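Cytoplasmic protein (Cryptococcus neoformans var. grubii serotype A, PDB 7LPO) probably hydrolyses steryl beta-glucosides, releasing glucose from the sterol, as a fungal sterylglucosidase of glycosyl hydrolase family 5. Local coordinates at residues K219-K224 with P384-T389; F72-K75 with L79-G82. All coordinates share one frame; numbering follows the deposited sequence.

Interaction 1: residues K219-K224 with P384-T389; sequences KTYAPK and PDYFST
A buried aromatic cluster, fastened by two hydroxyl-to-carbonyl hydrogen bonds, joins Tyr221 at the C-terminal end of helix 206-221 to Tyr386, Phe387 and Thr389 in the chain that follows strand 380-381. Each tyrosine hydroxyl reaches across to a backbone oxygen of the other segment. Tyr386 OH donates to Tyr221 O at 2.7 Å, the acceptor lying at the edge of the Tyr386 ring and in its plane; Tyr221 OH donates to Thr389 O at 3.0 Å, from above that carbonyl's plane. Tyrosine suits both places because its ring packs while its hydroxyl satisfies a buried carbonyl. CG of Tyr386 lies anti to the backbone N (chi1 -178°), which turns the ring across to the helix end. The edge of Tyr221 is directed at the face of Tyr386 in an offset edge-to-face pair, planes at 62°. Phe387 CD1 lies over one face of Tyr221, toward the rim and 3.8 Å from its CG, while Thr220 CG2 sits over the centre of the opposite face. Phenylalanine, without a polar side-chain atom, suits this aromatic setting. Around the cluster, Phe404 of helix 400-419 touches Tyr221, Trp368 meets Phe387 edge-to-face, and Thr213 of helix 206-221 touches Tyr221 and Phe387.

Interaction 2: residues F72-K75 with L79-G82; sequences FINK and LDDG
Asn74 OD1 is gripped by two donors: the backbone N of Leu79, at 3.1 Å, and a water molecule at 2.9 Å. The Leu79 bond is nearly straight at the hydrogen (173°), although its donor stands above the plane of the Asn74 carbonyl. The same amide uses its other end, for Asn74 ND2 donates to Asp80 OD2 at 3.2 Å. That carboxylate oxygen lies close to the plane of the amide, whereas the amide nitrogen comes to Asp80 from above the carboxylate plane, and the two flat groups stand almost perpendicular, 89° apart. The water also donates to Asp80 OD1, 3.2 Å away, so a bridge through solvent runs beside the direct bond and both carboxylate oxygens are engaged. Acceptor and donor on one short side chain explain why asparagine suits this place: it binds a backbone N-H and an acidic side chain together, which should hold the rotation of its amide. Its CG lies anti to the carbonyl carbon, beside the backbone N, which turns the amide toward residues 79-82. Aspartate is equally apt, offering one oxygen to each partner. Leu79 contributes mainly its backbone here, while its side chain packs against Tyr123, Ala126 and Lys130 of helix 118-133. Asn74 has a positive phi (77°), readily tolerated by asparagine, and occupies the third position of a type II beta turn from Phe72 to Lys75, closed by a bond of 3.2 Å from Lys75 N to Phe72 O. The arrangement is a type II beta turn whose third residue, through its side-chain amide, binds the chain leading into helix 83-93.

From the N terminus, interaction 2 comes first, closing a small loop within the connection from helix 61-66 to helix 83-93. The chain then passes through strands 98-104 and 137-143, which with 263-267 pair in parallel, consistent with the (beta/alpha)8 barrel of glycosyl hydrolase family 5, before reaching helix 206-221, where interaction 1 opens. That contact spans 159 intervening residues and brings the loop before strand 389-390 back to the helix end. The two therefore follow in series, neither nesting nor crossing. Their centres are 45 Å apart and their nearest atoms about 28 Å: one braces a surface connection, the other joins elements distant in sequence through a buried cluster.

Interaction 1: residues K219-K224 with P384-T389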
# COMPACT_ATOMS: atom_id res chain seq x y z
N LYS A 219 21.64 -3.70 -15.27
CA LYS A 219 23.01 -3.39 -15.68
C LYS A 219 24.03 -4.30 -15.00
O LYS A 219 25.14 -4.47 -15.52
CB LYS A 219 23.34 -1.92 -15.38
CG LYS A 219 22.66 -0.93 -16.30
CD LYS A 219 23.02 0.51 -15.96
CE LYS A 219 22.14 1.05 -14.84
NZ LYS A 219 22.17 2.54 -14.75
N THR A 220 23.68 -4.89 -13.87
CA THR A 220 24.57 -5.78 -13.14
C THR A 220 24.41 -7.23 -13.55
O THR A 220 25.40 -7.94 -13.74
CB THR A 220 24.32 -5.64 -11.63
OG1 THR A 220 24.59 -4.29 -11.23
CG2 THR A 220 25.18 -6.61 -10.81
N TYR A 221 23.16 -7.69 -13.72
CA TYR A 221 22.88 -9.10 -13.92
C TYR A 221 22.42 -9.45 -15.33
O TYR A 221 22.47 -10.63 -15.68
CB TYR A 221 21.82 -9.57 -12.92
CG TYR A 221 22.27 -9.39 -11.49
CD1 TYR A 221 23.33 -10.13 -10.99
CD2 TYR A 221 21.67 -8.46 -10.66
CE1 TYR A 221 23.77 -9.95 -9.68
CE2 TYR A 221 22.10 -8.27 -9.37
CZ TYR A 221 23.15 -9.02 -8.88
OH TYR A 221 23.59 -8.82 -7.58
N ALA A 222 21.98 -8.48 -16.13
CA ALA A 222 21.60 -8.72 -17.52
C ALA A 222 22.25 -7.67 -18.42
O ALA A 222 21.57 -6.92 -19.12
CB ALA A 222 20.08 -8.70 -17.69
N PRO A 223 23.59 -7.59 -18.41
CA PRO A 223 24.27 -6.53 -19.19
C PRO A 223 24.02 -6.60 -20.69
O PRO A 223 24.16 -5.57 -21.39
CB PRO A 223 25.75 -6.76 -18.87
CG PRO A 223 25.83 -8.19 -18.33
CD PRO A 223 24.53 -8.41 -17.62
N LYS A 224 23.68 -7.76 -21.22
CA LYS A 224 23.44 -7.88 -22.65
C LYS A 224 22.08 -7.33 -23.07
O LYS A 224 21.82 -7.24 -24.28
CB LYS A 224 23.52 -9.35 -23.06
CG LYS A 224 24.86 -9.97 -22.88
CD LYS A 224 24.81 -11.47 -23.12
CE LYS A 224 26.03 -12.14 -22.50
NZ LYS A 224 26.32 -13.45 -23.12
N PRO A 384 24.84 -20.96 -9.14
CA PRO A 384 23.72 -20.88 -8.18
C PRO A 384 23.68 -19.58 -7.38
O PRO A 384 22.59 -19.14 -6.98
CB PRO A 384 23.94 -22.09 -7.26
CG PRO A 384 24.97 -22.96 -7.95
CD PRO A 384 25.76 -22.08 -8.88
N ASP A 385 24.82 -18.95 -7.13
CA ASP A 385 24.89 -17.72 -6.35
C ASP A 385 25.00 -16.47 -7.22
O ASP A 385 25.30 -15.39 -6.70
CB ASP A 385 26.07 -17.79 -5.39
CG ASP A 385 27.41 -17.86 -6.12
OD1 ASP A 385 27.44 -18.33 -7.28
OD2 ASP A 385 28.42 -17.44 -5.53
N TYR A 386 24.76 -16.59 -8.52
CA TYR A 386 24.91 -15.50 -9.47
C TYR A 386 24.38 -14.16 -8.97
O TYR A 386 25.03 -13.13 -9.15
CB TYR A 386 24.19 -15.88 -10.77
CG TYR A 386 24.28 -14.88 -11.89
CD1 TYR A 386 25.47 -14.69 -12.58
CD2 TYR A 386 23.16 -14.16 -12.30
CE1 TYR A 386 25.56 -13.79 -13.63
CE2 TYR A 386 23.25 -13.26 -13.36
CZ TYR A 386 24.45 -13.08 -14.01
OH TYR A 386 24.54 -12.18 -15.04
N PHE A 387 23.20 -14.18 -8.35
CA PHE A 387 22.52 -12.95 -7.97
C PHE A 387 22.85 -12.47 -6.56
O PHE A 387 22.39 -11.40 -6.15
CB PHE A 387 21.00 -13.13 -8.09
CG PHE A 387 20.52 -13.42 -9.49
CD1 PHE A 387 20.31 -12.40 -10.39
CD2 PHE A 387 20.26 -14.72 -9.89
CE1 PHE A 387 19.84 -12.67 -11.69
CE2 PHE A 387 19.79 -15.00 -11.17
CZ PHE A 387 19.57 -13.96 -12.07
N SER A 388 23.65 -13.22 -5.80
CA SER A 388 23.98 -12.82 -4.43
C SER A 388 25.18 -11.89 -4.35
O SER A 388 25.42 -11.30 -3.28
CB SER A 388 24.26 -14.06 -3.58
OG SER A 388 25.43 -14.72 -4.03
N THR A 389 25.94 -11.75 -5.43
CA THR A 389 27.14 -10.93 -5.46
C THR A 389 27.15 -10.17 -6.78
O THR A 389 26.19 -10.22 -7.55
CB THR A 389 28.40 -11.81 -5.31
OG1 THR A 389 28.43 -12.80 -6.35
CG2 THR A 389 28.43 -12.51 -3.95

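Interaction 2: residues F72-K75 with L79-G82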
# COMPACT_ATOMS: atom_id res chain seq x y z
N PHE A 72 -9.43 4.33 -17.60
CA PHE A 72 -9.51 4.46 -16.16
C PHE A 72 -10.35 5.64 -15.71
O PHE A 72 -10.48 5.87 -14.51
CB PHE A 72 -8.10 4.60 -15.57
CG PHE A 72 -7.30 3.34 -15.59
CD1 PHE A 72 -6.69 2.90 -16.76
CD2 PHE A 72 -7.15 2.60 -14.44
CE1 PHE A 72 -5.95 1.74 -16.78
CE2 PHE A 72 -6.40 1.44 -14.45
CZ PHE A 72 -5.79 1.01 -15.60
N ILE A 73 -10.92 6.40 -16.64
CA ILE A 73 -11.64 7.61 -16.26
C ILE A 73 -12.78 7.26 -15.31
O ILE A 73 -13.48 6.26 -15.49
CB ILE A 73 -12.18 8.35 -17.50
CG1 ILE A 73 -11.03 8.83 -18.37
CG2 ILE A 73 -13.05 9.52 -17.06
CD1 ILE A 73 -10.56 10.23 -18.06
N ASN A 74 -12.97 8.11 -14.30
CA ASN A 74 -14.03 8.05 -13.31
C ASN A 74 -13.78 6.99 -12.25
O ASN A 74 -14.69 6.68 -11.47
CB ASN A 74 -15.40 7.83 -13.96
CG ASN A 74 -16.01 9.13 -14.46
OD1 ASN A 74 -15.80 10.20 -13.88
ND2 ASN A 74 -16.75 9.04 -15.56
N LYS A 75 -12.57 6.44 -12.17
CA LYS A 75 -12.11 5.73 -10.99
C LYS A 75 -10.92 6.49 -10.41
O LYS A 75 -9.98 6.78 -11.15
CB LYS A 75 -11.70 4.29 -11.31
CG LYS A 75 -12.85 3.41 -11.78
CD LYS A 75 -12.32 2.26 -12.61
CE LYS A 75 -12.87 0.94 -12.10
NZ LYS A 75 -11.88 -0.15 -12.31
N LEU A 79 -17.23 11.53 -11.48
CA LEU A 79 -17.48 12.96 -11.41
C LEU A 79 -18.65 13.39 -12.28
O LEU A 79 -18.96 14.59 -12.33
CB LEU A 79 -16.21 13.74 -11.82
CG LEU A 79 -14.97 13.45 -10.96
CD1 LEU A 79 -13.72 14.13 -11.54
CD2 LEU A 79 -15.15 13.88 -9.52
N ASP A 80 -19.33 12.46 -12.93
CA ASP A 80 -20.46 12.78 -13.79
C ASP A 80 -21.82 12.57 -13.13
O ASP A 80 -22.80 13.17 -13.58
CB ASP A 80 -20.42 11.95 -15.08
CG ASP A 80 -19.17 12.21 -15.92
OD1 ASP A 80 -18.65 13.34 -15.87
OD2 ASP A 80 -18.72 11.28 -16.61
N ASP A 81 -21.90 11.76 -12.08
CA ASP A 81 -23.19 11.32 -11.54
C ASP A 81 -23.48 11.84 -10.14
O ASP A 81 -24.47 11.42 -9.53
CB ASP A 81 -23.26 9.78 -11.55
CG ASP A 81 -22.21 9.14 -10.64
OD1 ASP A 81 -21.55 9.85 -9.87
OD2 ASP A 81 -22.05 7.90 -10.71
N GLY A 82 -22.65 12.73 -9.61
CA GLY A 82 -22.85 13.28 -8.29
C GLY A 82 -22.40 12.41 -7.14
O GLY A 82 -22.33 12.90 -6.01
O HOH W 1 -15.57 12.43 -15.73